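Local coordinates for sister chromatid cohesion protein (Chaetomium thermophilum, PDB 5T8V) that is thought to act in loading the cohesin ring onto chromatin, the chain being the HEAT-repeat C-terminal part of the loader Scc2, at residues A[1079-1085]-A[1150-1156]. Sequence-based numbering, arbitrary orientation.
Sequences LFSEEKR and SINRQGL
S1150 OG is gripped from two directions: it donates to E1083 OE2 (2.6 Å), which it meets from above the carboxylate plane, and it accepts from NE2 of Q1154, one turn further along its own helix, at 2.8 Å. The other carboxylate oxygen, E1083 OE1, forms a salt bridge with R1153 NH2 (2.7 Å) through a fairly straight bond, 161° at the hydrogen, that lies near the guanidinium plane and arrives on the syn side of the carboxylate. The carboxylate and guanidinium planes stand almost perpendicular, and the second bond, from R1153 NE to the same oxygen, is weak. E1083 reaches this far because its chain is extended beyond CG (chi2 -173°). A lysine in its place would probably leave R1153 facing a like charge and S1150 OG without its acceptor. The contact joins helices 1065-1086 and 1139-1154 of the helical HEAT-repeat solenoid; where they meet, the axes of 1079-1085 and 1150-1154 run roughly parallel, 28° apart. Q1154 enters as a knob among L1079, E1082, E1083 and R1085, its amide perpendicular to the E1083 carboxylate. On the apolar side, L1079 CD1 packs against I1151 CG1 at 3.7 Å, while T1122 of helix 1115-1133 touches both I1151 and L1156.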
loop_
_atom_site.group_PDB
_atom_site.type_symbol
_atom_site.label_atom_id
_atom_site.label_comp_id
_atom_site.label_asym_id
_atom_site.label_seq_id
_atom_site.Cartn_x
_atom_site.Cartn_y
_atom_site.Cartn_z
ATOM N N LEU A 1079 20.899 40.661 23.033
ATOM C CA LEU A 1079 21.688 39.436 22.935
ATOM C C LEU A 1079 21.593 38.817 21.543
ATOM O O LEU A 1079 22.596 38.337 21.000
ATOM C CB LEU A 1079 21.232 38.447 24.004
ATOM C CG LEU A 1079 21.523 38.913 25.432
ATOM C CD1 LEU A 1079 20.653 38.182 26.437
ATOM C CD2 LEU A 1079 22.995 38.720 25.760
ATOM N N PHE A 1080 20.398 38.818 20.949
ATOM C CA PHE A 1080 20.239 38.262 19.609
ATOM C C PHE A 1080 21.120 38.993 18.604
ATOM O O PHE A 1080 21.855 38.365 17.830
ATOM C CB PHE A 1080 18.770 38.322 19.194
ATOM C CG PHE A 1080 17.970 37.131 19.636
ATOM C CD1 PHE A 1080 18.111 36.621 20.916
ATOM C CD2 PHE A 1080 17.073 36.524 18.772
ATOM C CE1 PHE A 1080 17.378 35.523 21.325
ATOM C CE2 PHE A 1080 16.335 35.428 19.176
ATOM C CZ PHE A 1080 16.488 34.927 20.454
ATOM N N SER A 1081 21.061 40.328 18.595
ATOM C CA SER A 1081 21.963 41.082 17.732
ATOM C C SER A 1081 23.418 40.802 18.085
ATOM O O SER A 1081 24.286 40.814 17.203
ATOM C CB SER A 1081 21.665 42.579 17.830
ATOM O OG SER A 1081 21.910 43.068 19.136
ATOM N N GLU A 1082 23.704 40.538 19.363
ATOM C CA GLU A 1082 25.048 40.135 19.757
ATOM C C GLU A 1082 25.420 38.765 19.206
ATOM O O GLU A 1082 26.604 38.414 19.206
ATOM C CB GLU A 1082 25.172 40.133 21.283
ATOM C CG GLU A 1082 25.340 41.514 21.888
ATOM C CD GLU A 1082 26.751 42.048 21.736
ATOM O OE1 GLU A 1082 27.702 41.320 22.089
ATOM O OE2 GLU A 1082 26.911 43.191 21.256
ATOM N N GLU A 1083 24.442 37.984 18.744
ATOM C CA GLU A 1083 24.743 36.724 18.072
ATOM C C GLU A 1083 24.883 36.896 16.566
ATOM O O GLU A 1083 25.801 36.329 15.965
ATOM C CB GLU A 1083 23.665 35.685 18.379
ATOM C CG GLU A 1083 23.730 35.166 19.795
ATOM C CD GLU A 1083 22.773 34.023 20.041
ATOM O OE1 GLU A 1083 22.203 33.497 19.062
ATOM O OE2 GLU A 1083 22.589 33.651 21.217
ATOM N N LYS A 1084 23.988 37.663 15.935
ATOM C CA LYS A 1084 24.201 38.017 14.535
ATOM C C LYS A 1084 25.564 38.665 14.344
ATOM O O LYS A 1084 26.195 38.498 13.294
ATOM C CB LYS A 1084 23.100 38.963 14.050
ATOM C CG LYS A 1084 21.694 38.398 14.139
ATOM C CD LYS A 1084 20.667 39.432 13.704
ATOM C CE LYS A 1084 19.247 38.952 13.946
ATOM N NZ LYS A 1084 18.246 40.005 13.619
ATOM N N ARG A 1085 26.031 39.403 15.351
ATOM C CA ARG A 1085 27.352 40.015 15.344
ATOM C C ARG A 1085 28.445 38.962 15.210
ATOM O O ARG A 1085 29.160 38.924 14.204
ATOM C CB ARG A 1085 27.540 40.826 16.629
ATOM C CG ARG A 1085 28.960 41.317 16.897
ATOM C CD ARG A 1085 29.062 41.955 18.275
ATOM N NE ARG A 1085 28.666 41.028 19.335
ATOM C CZ ARG A 1085 29.483 40.163 19.934
ATOM N NH1 ARG A 1085 30.763 40.092 19.590
ATOM N NH2 ARG A 1085 29.016 39.363 20.883
ATOM N N SER A 1150 20.043 32.147 24.372
ATOM C CA SER A 1150 21.051 33.007 23.765
ATOM C C SER A 1150 22.256 33.162 24.685
ATOM O O SER A 1150 23.406 32.976 24.263
ATOM C CB SER A 1150 20.440 34.372 23.439
ATOM O OG SER A 1150 21.405 35.246 22.883
ATOM N N ILE A 1151 22.008 33.499 25.955
ATOM C CA ILE A 1151 23.092 33.644 26.925
ATOM C C ILE A 1151 24.008 32.429 26.887
ATOM O O ILE A 1151 25.234 32.551 27.000
ATOM C CB ILE A 1151 22.513 33.871 28.336
ATOM C CG1 ILE A 1151 21.862 35.257 28.420
ATOM C CG2 ILE A 1151 23.601 33.713 29.409
ATOM C CD1 ILE A 1151 21.113 35.517 29.711
ATOM N N ASN A 1152 23.432 31.238 26.723
ATOM C CA ASN A 1152 24.219 30.013 26.759
ATOM C C ASN A 1152 24.914 29.751 25.427
ATOM O O ASN A 1152 26.077 29.332 25.404
ATOM C CB ASN A 1152 23.322 28.833 27.140
ATOM C CG ASN A 1152 24.101 27.553 27.356
ATOM O OD1 ASN A 1152 24.770 27.385 28.376
ATOM N ND2 ASN A 1152 24.010 26.635 26.400
ATOM N N ARG A 1153 24.221 29.996 24.312
ATOM C CA ARG A 1153 24.836 29.808 23.002
ATOM C C ARG A 1153 26.042 30.716 22.816
ATOM O O ARG A 1153 27.000 30.341 22.130
ATOM C CB ARG A 1153 23.815 30.065 21.892
ATOM C CG ARG A 1153 22.732 29.002 21.775
ATOM C CD ARG A 1153 21.944 29.138 20.480
ATOM N NE ARG A 1153 21.522 30.515 20.217
ATOM C CZ ARG A 1153 20.419 31.077 20.704
ATOM N NH1 ARG A 1153 19.606 30.393 21.499
ATOM N NH2 ARG A 1153 20.126 32.334 20.397
ATOM N N GLN A 1154 26.018 31.909 23.413
ATOM C CA GLN A 1154 27.149 32.820 23.276
ATOM C C GLN A 1154 28.293 32.458 24.215
ATOM O O GLN A 1154 29.457 32.716 23.890
ATOM C CB GLN A 1154 26.699 34.254 23.539
ATOM C CG GLN A 1154 25.665 34.772 22.564
ATOM C CD GLN A 1154 25.263 36.201 22.857
ATOM O OE1 GLN A 1154 26.108 37.053 23.134
ATOM N NE2 GLN A 1154 23.964 36.471 22.807
ATOM N N GLY A 1155 27.987 31.877 25.372
ATOM C CA GLY A 1155 29.015 31.494 26.316
ATOM C C GLY A 1155 29.343 32.536 27.358
ATOM O O GLY A 1155 30.473 32.558 27.861
ATOM N N LEU A 1156 28.392 33.408 27.701
ATOM C CA LEU A 1156 28.633 34.405 28.738
ATOM C C LEU A 1156 28.614 33.804 30.135
ATOM O O LEU A 1156 29.224 34.369 31.049
ATOM C CB LEU A 1156 27.594 35.522 28.655
ATOM C CG LEU A 1156 27.723 36.474 27.466
ATOM C CD1 LEU A 1156 26.609 36.238 26.476
ATOM C CD2 LEU A 1156 27.732 37.912 27.929
#